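Local atomic coordinates of techylectin-5A (Tachypleus tridentatus, PDB entry 1JC9), a protein that agglutinates erythrocytes and bacteria as a secreted lectin of horseshoe crab innate immunity, recognising acetyl group-containing substances on the surfaces of the cells it binds. Residues A[92-97]-A[254-259]; A[145-150]-A[243-248]; A[182-187]-A[220-225]; A[230-235]-A[248-253]. One frame throughout, in Å; residues are numbered along the deposited sequence.

Contact 1 (A[92-97]-A[254-259]); sequences IQRRGN and QVEMKI
Strands 92-95 and 254-259 run antiparallel, their short axes 4.7 Å apart at closest approach and 172° between directions. Arg95 and Val255 form a hydrogen-bonded pair, with Arg95 N 3.0 Å from Val255 O, and Arg94 and Glu256 form the non-hydrogen-bonded pair beside it. At the far end the register slips: Ile92 N gives Met257 O a bond of 2.9 Å while Gln93 N reaches the same oxygen only weakly, so two residues face one in a classic beta bulge.

On one face, Arg94 and Glu256 lie side by side and point the same way. Arg94 NE meets Glu256 OE2 at 2.7 Å, with a nearly straight N-H...O angle of 174°; the oxygen sits in the guanidinium plane but is approached on its anti side, the two planes being 53° apart. A bend at chi3 turns the arginine's NE to the carboxylate. Water 1 joins Arg94 NH2 to the same OE2, and Lys258 NZ takes the other oxygen, OE1, at 2.6 Å. Asp81 and Asp144 share that lysine.

The other face carries Gln93, Arg95, Val255 and Met257, which meet largely through carbon and sulfur. Met257 SD rests 3.9 Å from Gln93 CB, and Val255 CG2 packs 3.5 Å from Arg95 CG. Gln93 NE2 bonds Asn225 OD1 and Arg95 NH1 bonds Gly226 O, while Gln93 OE1 is buried without a hydrogen-bond partner in the model.

Both oxygens of Glu256 are thus held by cationic groups, which would probably stabilise its charged form, and the Arg94-Glu256-Lys258 network ties neighbouring strands together on the face opposite Met257.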
# COMPACT_ATOMS: atom_id res chain seq x y z
N ILE A 92 1.40 -1.57 5.71
CA ILE A 92 2.48 -1.06 4.88
C ILE A 92 2.20 0.31 4.28
O ILE A 92 3.09 0.94 3.72
CB ILE A 92 2.84 -2.04 3.73
CG1 ILE A 92 1.68 -2.17 2.76
CG2 ILE A 92 3.22 -3.41 4.31
CD1 ILE A 92 2.00 -3.03 1.53
N GLN A 93 0.96 0.78 4.41
CA GLN A 93 0.57 2.09 3.88
C GLN A 93 -0.71 2.59 4.53
O GLN A 93 -1.58 1.79 4.87
CB GLN A 93 0.36 2.03 2.35
CG GLN A 93 0.07 3.40 1.71
CD GLN A 93 -1.42 3.68 1.48
OE1 GLN A 93 -2.28 3.17 2.19
NE2 GLN A 93 -1.71 4.51 0.48
N ARG A 94 -0.81 3.90 4.71
CA ARG A 94 -2.01 4.50 5.28
C ARG A 94 -2.17 5.96 4.84
O ARG A 94 -1.19 6.70 4.77
CB ARG A 94 -2.00 4.45 6.81
CG ARG A 94 -3.28 5.04 7.42
CD ARG A 94 -3.23 5.14 8.95
NE ARG A 94 -3.16 3.83 9.61
CZ ARG A 94 -2.14 3.44 10.36
NH1 ARG A 94 -1.10 4.24 10.54
NH2 ARG A 94 -2.16 2.24 10.93
N ARG A 95 -3.41 6.34 4.55
CA ARG A 95 -3.74 7.71 4.16
C ARG A 95 -4.85 8.15 5.12
O ARG A 95 -5.74 7.36 5.45
CB ARG A 95 -4.27 7.79 2.72
CG ARG A 95 -3.29 7.32 1.65
CD ARG A 95 -1.94 8.01 1.75
NE ARG A 95 -1.98 9.45 1.50
CZ ARG A 95 -2.06 10.02 0.30
NH1 ARG A 95 -2.11 9.27 -0.80
NH2 ARG A 95 -2.04 11.34 0.19
N GLY A 96 -4.79 9.39 5.57
CA GLY A 96 -5.79 9.91 6.48
C GLY A 96 -5.60 11.41 6.59
O GLY A 96 -4.68 11.95 5.98
N ASN A 97 -6.46 12.08 7.34
CA ASN A 97 -6.34 13.52 7.51
C ASN A 97 -5.52 13.75 8.78
O ASN A 97 -6.08 13.92 9.86
CB ASN A 97 -7.72 14.16 7.66
CG ASN A 97 -7.69 15.66 7.44
OD1 ASN A 97 -6.73 16.34 7.81
ND2 ASN A 97 -8.75 16.19 6.84
N GLN A 254 -9.83 7.88 3.83
CA GLN A 254 -9.02 6.96 4.64
C GLN A 254 -8.84 5.61 3.97
O GLN A 254 -9.81 4.96 3.59
CB GLN A 254 -9.66 6.72 6.01
CG GLN A 254 -9.65 7.92 6.93
CD GLN A 254 -10.06 7.56 8.34
OE1 GLN A 254 -9.37 6.80 9.02
NE2 GLN A 254 -11.20 8.08 8.77
N VAL A 255 -7.59 5.18 3.83
CA VAL A 255 -7.29 3.89 3.23
C VAL A 255 -6.08 3.27 3.93
O VAL A 255 -5.28 3.98 4.55
CB VAL A 255 -6.97 4.00 1.71
CG1 VAL A 255 -8.09 4.72 0.98
CG2 VAL A 255 -5.66 4.71 1.49
N GLU A 256 -5.95 1.95 3.84
CA GLU A 256 -4.83 1.24 4.44
C GLU A 256 -4.54 -0.00 3.61
O GLU A 256 -5.45 -0.65 3.11
CB GLU A 256 -5.13 0.78 5.87
CG GLU A 256 -5.34 1.86 6.90
CD GLU A 256 -5.43 1.29 8.31
OE1 GLU A 256 -5.83 0.11 8.44
OE2 GLU A 256 -5.11 2.01 9.27
N MET A 257 -3.25 -0.32 3.48
CA MET A 257 -2.80 -1.50 2.77
C MET A 257 -2.07 -2.29 3.86
O MET A 257 -1.23 -1.74 4.56
CB MET A 257 -1.86 -1.12 1.63
CG MET A 257 -2.57 -0.35 0.51
SD MET A 257 -1.44 0.44 -0.66
CE MET A 257 -0.66 -1.00 -1.39
N LYS A 258 -2.41 -3.57 4.01
CA LYS A 258 -1.79 -4.39 5.04
C LYS A 258 -1.64 -5.84 4.58
O LYS A 258 -2.45 -6.34 3.79
CB LYS A 258 -2.65 -4.32 6.31
CG LYS A 258 -4.10 -4.76 6.08
CD LYS A 258 -5.03 -4.36 7.22
CE LYS A 258 -5.27 -2.87 7.23
NZ LYS A 258 -6.30 -2.48 8.23
N ILE A 259 -0.61 -6.51 5.10
CA ILE A 259 -0.36 -7.89 4.72
C ILE A 259 -0.39 -8.87 5.89
O ILE A 259 -0.15 -8.50 7.04
CB ILE A 259 0.99 -8.01 3.94
CG1 ILE A 259 2.15 -7.40 4.74
CG2 ILE A 259 0.89 -7.23 2.64
CD1 ILE A 259 2.60 -8.22 5.90
O HOH W 1 -4.32 0.17 11.38

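Contact 2 (A[145-150]-A[243-248]); sequences LKDKEN and RAWKGY. With NAG (2-acetamido-2-deoxy-beta-D-glucopyranose), chain B.
Trp245, on the short helix 243-246 of the fibrinogen-related domain, lies against Leu145 and Asp147 where strand 139-146 runs out into a type I turn, Asp147 to Asn150. The helix thereby packs over a strand end and its turn, and the chain then continues through Gly247, with positive phi, to Tyr248 at the sugar.

The packing of the indole is carried by its six-membered ring. Its CZ3 is 3.8 Å from Leu145 CB, and CH2 is 3.9 Å from Asp147 CB, while Lys146 N comes to the ring edge near its plane. With CG anti to the backbone N (chi1 -177°), the indole reaches out to the strand, and Lys246 CE lies over one of its faces, offset toward the rim. Leu252 also touches Trp245.

The charged part is one salt bridge. Lys246 NZ and Asp147 OD2 are 3.1 Å apart; the amine meets the oxygen on its anti side, 27° out of the carboxylate plane, and the two side chains cross at about a right angle. The other oxygen, OD1, turns back to its own loop, accepting a weak bond from Glu149 N and a hydrogen bond from Asp151 N, so the carboxylate serves both the turn and the helix.

The ligand part belongs to the end of 243-248. Tyr248 has one ring face toward the acetyl methyl C8 of the bound N-acetylglucosamine, and Arg243 CG lies over the opposite face, offset toward the rim. The sugar hydroxyl O1 donates to Tyr248 OH at 2.7 Å.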
# COMPACT_ATOMS: atom_id res chain seq x y z
N LEU A 145 -10.83 0.34 2.72
CA LEU A 145 -11.23 1.65 2.21
C LEU A 145 -12.47 2.21 2.92
O LEU A 145 -13.38 1.46 3.29
CB LEU A 145 -11.54 1.53 0.71
CG LEU A 145 -10.61 0.60 -0.08
CD1 LEU A 145 -11.23 0.31 -1.44
CD2 LEU A 145 -9.24 1.25 -0.24
N LYS A 146 -12.50 3.52 3.10
CA LYS A 146 -13.62 4.18 3.76
C LYS A 146 -13.91 5.52 3.09
O LYS A 146 -12.98 6.25 2.75
CB LYS A 146 -13.30 4.40 5.24
CG LYS A 146 -14.40 5.11 6.02
CD LYS A 146 -13.95 5.48 7.43
CE LYS A 146 -13.66 4.25 8.28
NZ LYS A 146 -13.24 4.63 9.66
N ASP A 147 -15.19 5.83 2.87
CA ASP A 147 -15.54 7.11 2.25
C ASP A 147 -15.93 8.13 3.31
O ASP A 147 -15.86 7.85 4.50
CB ASP A 147 -16.66 6.94 1.21
CG ASP A 147 -17.98 6.53 1.82
OD1 ASP A 147 -18.23 6.81 3.01
OD2 ASP A 147 -18.80 5.93 1.09
N LYS A 148 -16.35 9.32 2.87
CA LYS A 148 -16.73 10.39 3.81
C LYS A 148 -17.97 10.11 4.65
O LYS A 148 -18.15 10.73 5.69
CB LYS A 148 -16.89 11.71 3.06
CG LYS A 148 -15.64 12.13 2.31
CD LYS A 148 -15.73 13.55 1.79
CE LYS A 148 -15.66 14.56 2.91
NZ LYS A 148 -15.56 15.95 2.38
N GLU A 149 -18.82 9.20 4.19
CA GLU A 149 -20.02 8.85 4.94
C GLU A 149 -19.69 7.76 5.96
O GLU A 149 -20.58 7.24 6.64
CB GLU A 149 -21.12 8.34 4.01
CG GLU A 149 -21.98 9.44 3.39
CD GLU A 149 -21.16 10.44 2.60
OE1 GLU A 149 -20.56 10.03 1.58
OE2 GLU A 149 -21.12 11.62 2.99
N ASN A 150 -18.41 7.42 6.06
CA ASN A 150 -17.93 6.40 6.98
C ASN A 150 -18.28 4.97 6.55
O ASN A 150 -18.15 4.03 7.33
CB ASN A 150 -18.44 6.66 8.40
CG ASN A 150 -17.65 7.75 9.12
OD1 ASN A 150 -18.05 8.24 10.18
ND2 ASN A 150 -16.52 8.12 8.54
N ARG A 243 -11.42 3.00 -8.55
CA ARG A 243 -12.41 3.01 -9.61
C ARG A 243 -13.67 2.17 -9.45
O ARG A 243 -14.78 2.69 -9.62
CB ARG A 243 -11.74 2.65 -10.94
CG ARG A 243 -12.68 2.76 -12.13
CD ARG A 243 -12.03 2.24 -13.38
NE ARG A 243 -12.92 2.33 -14.53
CZ ARG A 243 -12.56 2.05 -15.78
NH1 ARG A 243 -11.32 1.67 -16.05
NH2 ARG A 243 -13.45 2.16 -16.76
N ALA A 244 -13.51 0.89 -9.15
CA ALA A 244 -14.65 -0.00 -9.03
C ALA A 244 -15.68 0.41 -7.98
O ALA A 244 -16.83 -0.02 -8.05
CB ALA A 244 -14.18 -1.43 -8.77
N TRP A 245 -15.29 1.23 -7.02
CA TRP A 245 -16.24 1.64 -5.99
C TRP A 245 -16.74 3.07 -6.16
O TRP A 245 -17.95 3.29 -6.24
CB TRP A 245 -15.62 1.46 -4.60
CG TRP A 245 -16.56 1.81 -3.47
CD1 TRP A 245 -17.93 1.76 -3.49
CD2 TRP A 245 -16.20 2.25 -2.15
NE1 TRP A 245 -18.43 2.13 -2.27
CE2 TRP A 245 -17.40 2.43 -1.42
CE3 TRP A 245 -14.97 2.49 -1.50
CZ2 TRP A 245 -17.42 2.86 -0.09
CZ3 TRP A 245 -14.99 2.91 -0.17
CH2 TRP A 245 -16.21 3.09 0.52
N LYS A 246 -15.83 4.04 -6.23
CA LYS A 246 -16.24 5.44 -6.34
C LYS A 246 -15.91 6.17 -7.65
O LYS A 246 -16.10 7.38 -7.74
CB LYS A 246 -15.64 6.23 -5.17
CG LYS A 246 -16.10 5.77 -3.80
CD LYS A 246 -17.57 6.10 -3.58
CE LYS A 246 -17.97 5.87 -2.13
NZ LYS A 246 -19.39 6.27 -1.89
N GLY A 247 -15.41 5.45 -8.65
CA GLY A 247 -15.08 6.09 -9.92
C GLY A 247 -13.74 6.82 -9.94
O GLY A 247 -12.83 6.50 -9.17
N TYR A 248 -13.62 7.81 -10.82
CA TYR A 248 -12.38 8.58 -10.94
C TYR A 248 -12.45 10.00 -10.39
O TYR A 248 -11.51 10.78 -10.58
CB TYR A 248 -11.94 8.64 -12.40
CG TYR A 248 -11.29 7.38 -12.92
CD1 TYR A 248 -10.24 6.77 -12.23
CD2 TYR A 248 -11.68 6.82 -14.14
CE1 TYR A 248 -9.60 5.65 -12.74
CE2 TYR A 248 -11.04 5.71 -14.67
CZ TYR A 248 -9.99 5.13 -13.96
OH TYR A 248 -9.33 4.05 -14.48
C1 NAG B . -8.56 4.29 -18.11
C2 NAG B . -7.51 5.49 -18.15
C3 NAG B . -7.77 6.33 -19.45
C4 NAG B . -7.50 5.40 -20.61
C5 NAG B . -8.51 4.19 -20.52
C6 NAG B . -8.29 3.18 -21.64
C7 NAG B . -6.67 6.34 -16.04
C8 NAG B . -6.78 7.17 -14.81
N2 NAG B . -7.70 6.34 -16.96
O1 NAG B . -8.42 3.43 -16.94
O3 NAG B . -6.85 7.42 -19.55
O4 NAG B . -7.71 6.11 -21.88
O5 NAG B . -8.37 3.44 -19.27
O6 NAG B . -9.30 2.16 -21.37
O7 NAG B . -5.63 5.65 -16.20

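Contact 3 (A[182-187]-A[220-225]); sequences NSFGRH and HESNLN. With NAG (2-acetamido-2-deoxy-beta-D-glucopyranose), chain B.
Arg186 and Glu221 cross at about a right angle, with Glu221 CG over the centre of one guanidinium face, 3.6 Å from Arg186 CZ. The carboxylate is stacked on the guanidinium, planes 20° apart, so the long contact of Arg186 NH1 with Glu221 OE2 is one of charge alone. The guanidinium edge instead serves the sugar: Arg186 NH2 donates to O1 of N-acetylglucosamine at 3.0 Å. A bend at chi3 (78°) swings the group toward it.

His220 meets the acetamido group: its N donates to O7 at 2.9 Å, and C8 lies over one ring face, offset toward the rim. Asn223 CB covers the opposite face, and His220 NE2 is bonded to Ala237 O.

Behind this layer, His187 NE2 accepts a weak bond from Glu221 N at 3.3 Å while Trp215 O holds ND1. Ser222 OG donates to Ser183 O at 3.1 Å, from above the carbonyl plane. Water 2 joins Asn182 O, Arg186 N and Glu221 OE1, and Arg243 pairs with Glu221 OE2. Asn182 OD1, also hydrogen-bonded to Tyr157 OH, accepts from Gly185 N in an Asx motif.

A loop with a 3-10 turn and a second, irregular loop thus form part of the acetyl-group pocket of this fibrinogen-related lectin.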
# COMPACT_ATOMS: atom_id res chain seq x y z
N ASN A 182 -12.59 -5.12 -8.05
CA ASN A 182 -11.22 -5.44 -8.41
C ASN A 182 -10.51 -4.33 -9.19
O ASN A 182 -10.41 -4.40 -10.41
CB ASN A 182 -11.20 -6.73 -9.22
CG ASN A 182 -9.81 -7.24 -9.48
OD1 ASN A 182 -8.82 -6.66 -9.03
ND2 ASN A 182 -9.71 -8.35 -10.22
N SER A 183 -10.01 -3.31 -8.49
CA SER A 183 -9.33 -2.21 -9.17
C SER A 183 -7.80 -2.24 -9.04
O SER A 183 -7.13 -1.31 -9.49
CB SER A 183 -9.87 -0.87 -8.68
OG SER A 183 -11.23 -0.70 -9.03
N PHE A 184 -7.26 -3.28 -8.43
CA PHE A 184 -5.81 -3.40 -8.28
C PHE A 184 -5.31 -4.47 -9.26
O PHE A 184 -4.14 -4.48 -9.66
CB PHE A 184 -5.45 -3.82 -6.84
CG PHE A 184 -3.98 -3.70 -6.51
CD1 PHE A 184 -3.29 -2.51 -6.71
CD2 PHE A 184 -3.30 -4.76 -5.92
CE1 PHE A 184 -1.96 -2.37 -6.33
CE2 PHE A 184 -1.97 -4.64 -5.53
CZ PHE A 184 -1.29 -3.44 -5.74
N GLY A 185 -6.22 -5.35 -9.66
CA GLY A 185 -5.88 -6.43 -10.57
C GLY A 185 -5.14 -6.04 -11.84
O GLY A 185 -4.19 -6.72 -12.23
N ARG A 186 -5.55 -4.95 -12.48
CA ARG A 186 -4.92 -4.54 -13.72
C ARG A 186 -3.45 -4.14 -13.55
O ARG A 186 -2.70 -4.09 -14.52
CB ARG A 186 -5.68 -3.37 -14.36
CG ARG A 186 -5.38 -3.20 -15.84
CD ARG A 186 -6.30 -2.17 -16.50
NE ARG A 186 -5.91 -0.79 -16.22
CZ ARG A 186 -6.57 0.28 -16.67
NH1 ARG A 186 -7.66 0.12 -17.41
NH2 ARG A 186 -6.14 1.50 -16.38
N HIS A 187 -3.04 -3.89 -12.32
CA HIS A 187 -1.67 -3.48 -12.04
C HIS A 187 -0.69 -4.63 -11.93
O HIS A 187 0.53 -4.43 -11.94
CB HIS A 187 -1.66 -2.62 -10.78
CG HIS A 187 -2.39 -1.32 -10.95
ND1 HIS A 187 -1.81 -0.21 -11.51
CD2 HIS A 187 -3.69 -1.00 -10.72
CE1 HIS A 187 -2.72 0.75 -11.63
NE2 HIS A 187 -3.86 0.29 -11.16
N HIS A 220 -4.13 3.79 -14.51
CA HIS A 220 -4.57 3.11 -13.29
C HIS A 220 -6.07 2.97 -13.12
O HIS A 220 -6.87 3.59 -13.82
CB HIS A 220 -4.04 3.85 -12.06
CG HIS A 220 -4.79 5.10 -11.74
ND1 HIS A 220 -6.08 5.09 -11.26
CD2 HIS A 220 -4.46 6.41 -11.87
CE1 HIS A 220 -6.51 6.33 -11.10
NE2 HIS A 220 -5.54 7.15 -11.47
N GLU A 221 -6.44 2.14 -12.14
CA GLU A 221 -7.82 1.93 -11.75
C GLU A 221 -7.85 2.19 -10.25
O GLU A 221 -8.90 2.42 -9.66
CB GLU A 221 -8.29 0.50 -12.06
CG GLU A 221 -8.32 0.19 -13.56
CD GLU A 221 -9.32 -0.89 -13.91
OE1 GLU A 221 -9.25 -2.00 -13.33
OE2 GLU A 221 -10.19 -0.63 -14.77
N SER A 222 -6.66 2.16 -9.63
CA SER A 222 -6.50 2.46 -8.20
C SER A 222 -5.28 3.38 -8.10
O SER A 222 -4.30 3.18 -8.81
CB SER A 222 -6.31 1.19 -7.37
OG SER A 222 -5.23 0.40 -7.82
N ASN A 223 -5.35 4.38 -7.22
CA ASN A 223 -4.26 5.35 -7.10
C ASN A 223 -4.15 5.82 -5.65
O ASN A 223 -4.17 7.01 -5.37
CB ASN A 223 -4.57 6.54 -8.03
CG ASN A 223 -3.40 7.49 -8.21
OD1 ASN A 223 -2.28 7.07 -8.47
ND2 ASN A 223 -3.68 8.78 -8.09
N LEU A 224 -4.02 4.86 -4.73
CA LEU A 224 -3.96 5.15 -3.30
C LEU A 224 -2.86 6.09 -2.80
O LEU A 224 -2.98 6.65 -1.71
CB LEU A 224 -3.94 3.83 -2.52
CG LEU A 224 -5.32 3.24 -2.21
CD1 LEU A 224 -6.31 3.49 -3.34
CD2 LEU A 224 -5.18 1.76 -1.92
N ASN A 225 -1.80 6.26 -3.59
CA ASN A 225 -0.74 7.18 -3.19
C ASN A 225 -0.90 8.52 -3.89
O ASN A 225 0.05 9.30 -3.99
CB ASN A 225 0.64 6.60 -3.50
CG ASN A 225 1.03 5.47 -2.57
OD1 ASN A 225 0.53 5.37 -1.45
ND2 ASN A 225 1.94 4.61 -3.03
C1 NAG B . -8.56 4.29 -18.11
C2 NAG B . -7.51 5.49 -18.15
C3 NAG B . -7.77 6.33 -19.45
C4 NAG B . -7.50 5.40 -20.61
C5 NAG B . -8.51 4.19 -20.52
C6 NAG B . -8.29 3.18 -21.64
C7 NAG B . -6.67 6.34 -16.04
C8 NAG B . -6.78 7.17 -14.81
N2 NAG B . -7.70 6.34 -16.96
O1 NAG B . -8.42 3.43 -16.94
O3 NAG B . -6.85 7.42 -19.55
O4 NAG B . -7.71 6.11 -21.88
O5 NAG B . -8.37 3.44 -19.27
O6 NAG B . -9.30 2.16 -21.37
O7 NAG B . -5.63 5.65 -16.20
O HOH W 2 -8.15 -3.75 -12.01

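Contact 4 (A[230-235]-A[248-253]); sequences NGEHNS and YHYSLP. With NAG (2-acetamido-2-deoxy-beta-D-glucopyranose), chain B.
The Tyr250 ring carries Gly231 CA over the centre of one face, a CH-pi contact 4.2 Å from the centroid and 10° off the normal. Glu232 runs alongside the same ring, its OE1 3.6 Å from Tyr250 CE2. The His233 ring has His249 CA over one face, offset toward the rim, and Ser251 N at its edge. At the edge of the His249 ring, ND1 donates to His233 O at 2.8 Å, in both the ring plane and the carbonyl plane. His249 reaches it with CG anti to the carbonyl carbon (chi1 -73°).

The backbones pair antiparallel. Gly231 N bonds Ser251 O and Ser251 N bonds Gly231 O, each at 2.8 Å, and His233 N reaches His249 O at 3.1 Å. Water 3 accepts from Asn230 N, donates to Leu252 O and meets Ser251 OG. Beyond the pair, Glu241 bonds His233 NE2 through OE2 and Tyr250 N through OE1, and Lys148 N donates to Tyr250 OH.

Tyr248, just before the strand, has its OH bonded to His220 O. With His233 O taken by a side chain and Glu241 bridging His233 and Tyr250, side-chain bonds supplement the backbone pairing of the short strand 231-232 with strand 250-261, close to Tyr248 of the sugar site.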
# COMPACT_ATOMS: atom_id res chain seq x y z
N ASN A 230 -9.69 14.62 -0.49
CA ASN A 230 -10.80 14.47 0.44
C ASN A 230 -12.21 14.60 -0.13
O ASN A 230 -12.87 15.61 0.05
CB ASN A 230 -10.61 15.49 1.58
CG ASN A 230 -11.60 15.29 2.71
OD1 ASN A 230 -12.01 14.17 3.01
ND2 ASN A 230 -11.97 16.39 3.36
N GLY A 231 -12.67 13.55 -0.82
CA GLY A 231 -14.01 13.57 -1.38
C GLY A 231 -14.07 13.81 -2.87
O GLY A 231 -13.11 13.56 -3.60
N GLU A 232 -15.23 14.28 -3.33
CA GLU A 232 -15.45 14.56 -4.75
C GLU A 232 -14.51 15.65 -5.25
O GLU A 232 -14.18 16.58 -4.52
CB GLU A 232 -16.90 15.00 -4.98
CG GLU A 232 -17.94 13.95 -4.62
CD GLU A 232 -18.44 14.07 -3.19
OE1 GLU A 232 -17.61 14.19 -2.26
OE2 GLU A 232 -19.68 14.03 -2.99
N HIS A 233 -14.08 15.52 -6.50
CA HIS A 233 -13.19 16.52 -7.10
C HIS A 233 -13.34 16.53 -8.62
O HIS A 233 -13.53 15.49 -9.26
CB HIS A 233 -11.73 16.26 -6.69
CG HIS A 233 -11.19 14.95 -7.16
ND1 HIS A 233 -10.64 14.78 -8.42
CD2 HIS A 233 -11.12 13.74 -6.56
CE1 HIS A 233 -10.25 13.52 -8.56
NE2 HIS A 233 -10.53 12.87 -7.45
N ASN A 234 -13.25 17.72 -9.20
CA ASN A 234 -13.39 17.89 -10.64
C ASN A 234 -12.20 17.40 -11.44
O ASN A 234 -12.37 16.93 -12.56
CB ASN A 234 -13.67 19.36 -10.96
CG ASN A 234 -15.08 19.77 -10.59
OD1 ASN A 234 -15.40 20.96 -10.54
ND2 ASN A 234 -15.94 18.79 -10.33
N SER A 235 -11.00 17.52 -10.88
CA SER A 235 -9.80 17.06 -11.58
C SER A 235 -10.00 15.58 -11.89
O SER A 235 -10.76 14.89 -11.21
CB SER A 235 -8.55 17.27 -10.72
OG SER A 235 -8.68 16.66 -9.45
N TYR A 248 -13.62 7.81 -10.82
CA TYR A 248 -12.38 8.58 -10.94
C TYR A 248 -12.45 10.00 -10.39
O TYR A 248 -11.51 10.78 -10.58
CB TYR A 248 -11.94 8.64 -12.40
CG TYR A 248 -11.29 7.38 -12.92
CD1 TYR A 248 -10.24 6.77 -12.23
CD2 TYR A 248 -11.68 6.82 -14.14
CE1 TYR A 248 -9.60 5.65 -12.74
CE2 TYR A 248 -11.04 5.71 -14.67
CZ TYR A 248 -9.99 5.13 -13.96
OH TYR A 248 -9.33 4.05 -14.48
N HIS A 249 -13.54 10.35 -9.72
CA HIS A 249 -13.69 11.71 -9.18
C HIS A 249 -14.00 11.73 -7.69
O HIS A 249 -14.72 12.60 -7.21
CB HIS A 249 -14.78 12.46 -9.95
CG HIS A 249 -14.37 12.86 -11.34
ND1 HIS A 249 -13.66 14.01 -11.60
CD2 HIS A 249 -14.55 12.25 -12.53
CE1 HIS A 249 -13.42 14.10 -12.90
NE2 HIS A 249 -13.95 13.04 -13.49
N TYR A 250 -13.44 10.77 -6.96
CA TYR A 250 -13.67 10.69 -5.52
C TYR A 250 -12.41 10.20 -4.82
O TYR A 250 -12.00 9.04 -4.97
CB TYR A 250 -14.85 9.75 -5.24
CG TYR A 250 -15.38 9.84 -3.82
CD1 TYR A 250 -14.70 9.27 -2.75
CD2 TYR A 250 -16.57 10.53 -3.55
CE1 TYR A 250 -15.17 9.38 -1.45
CE2 TYR A 250 -17.06 10.64 -2.25
CZ TYR A 250 -16.35 10.07 -1.20
OH TYR A 250 -16.82 10.19 0.09
N SER A 251 -11.80 11.09 -4.04
CA SER A 251 -10.58 10.78 -3.31
C SER A 251 -10.96 10.28 -1.91
O SER A 251 -11.38 11.07 -1.06
CB SER A 251 -9.72 12.05 -3.20
OG SER A 251 -8.48 11.79 -2.57
N LEU A 252 -10.79 8.98 -1.69
CA LEU A 252 -11.13 8.38 -0.40
C LEU A 252 -10.39 9.07 0.75
O LEU A 252 -9.19 9.32 0.67
CB LEU A 252 -10.83 6.87 -0.42
CG LEU A 252 -11.64 6.06 -1.44
CD1 LEU A 252 -11.02 4.69 -1.64
CD2 LEU A 252 -13.09 5.93 -0.96
N PRO A 253 -11.11 9.40 1.83
CA PRO A 253 -10.49 10.07 2.98
C PRO A 253 -9.61 9.19 3.86
O PRO A 253 -8.73 9.69 4.56
CB PRO A 253 -11.70 10.62 3.74
CG PRO A 253 -12.75 9.59 3.47
CD PRO A 253 -12.57 9.30 2.00
C1 NAG B . -8.56 4.29 -18.11
C2 NAG B . -7.51 5.49 -18.15
C3 NAG B . -7.77 6.33 -19.45
C4 NAG B . -7.50 5.40 -20.61
C5 NAG B . -8.51 4.19 -20.52
C6 NAG B . -8.29 3.18 -21.64
C7 NAG B . -6.67 6.34 -16.04
C8 NAG B . -6.78 7.17 -14.81
N2 NAG B . -7.70 6.34 -16.96
O1 NAG B . -8.42 3.43 -16.94
O3 NAG B . -6.85 7.42 -19.55
O4 NAG B . -7.71 6.11 -21.88
O5 NAG B . -8.37 3.44 -19.27
O6 NAG B . -9.30 2.16 -21.37
O7 NAG B . -5.63 5.65 -16.20
O HOH W 3 -8.48 11.94 0.19

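Overall arrangement
Contacts 1 and 4 share strand 250-261, pairing it with strands 89-95 and 231-232 of one antiparallel sheet. Centre to centre, contacts 1 and 4 lie about 17 Å apart, 2 and 4 about 9 Å, and 2 and 3 about 13 Å. Contact 2 starts on strand 139-146, also a neighbour of 250-261, and packs helix 243-246 against its end. Contact 3 lies in loops nested inside those closed by contacts 1 and 2, and closes before contact 4 opens; contacts 2 and 4 interleave and share Tyr248. Arg95 NH1 to Leu224 O links contacts 1 and 3; Tyr248 OH to His220 O links contacts 2 and 4 to contact 3. Pocket-forming loops are thus bonded to the sheet through Arg95.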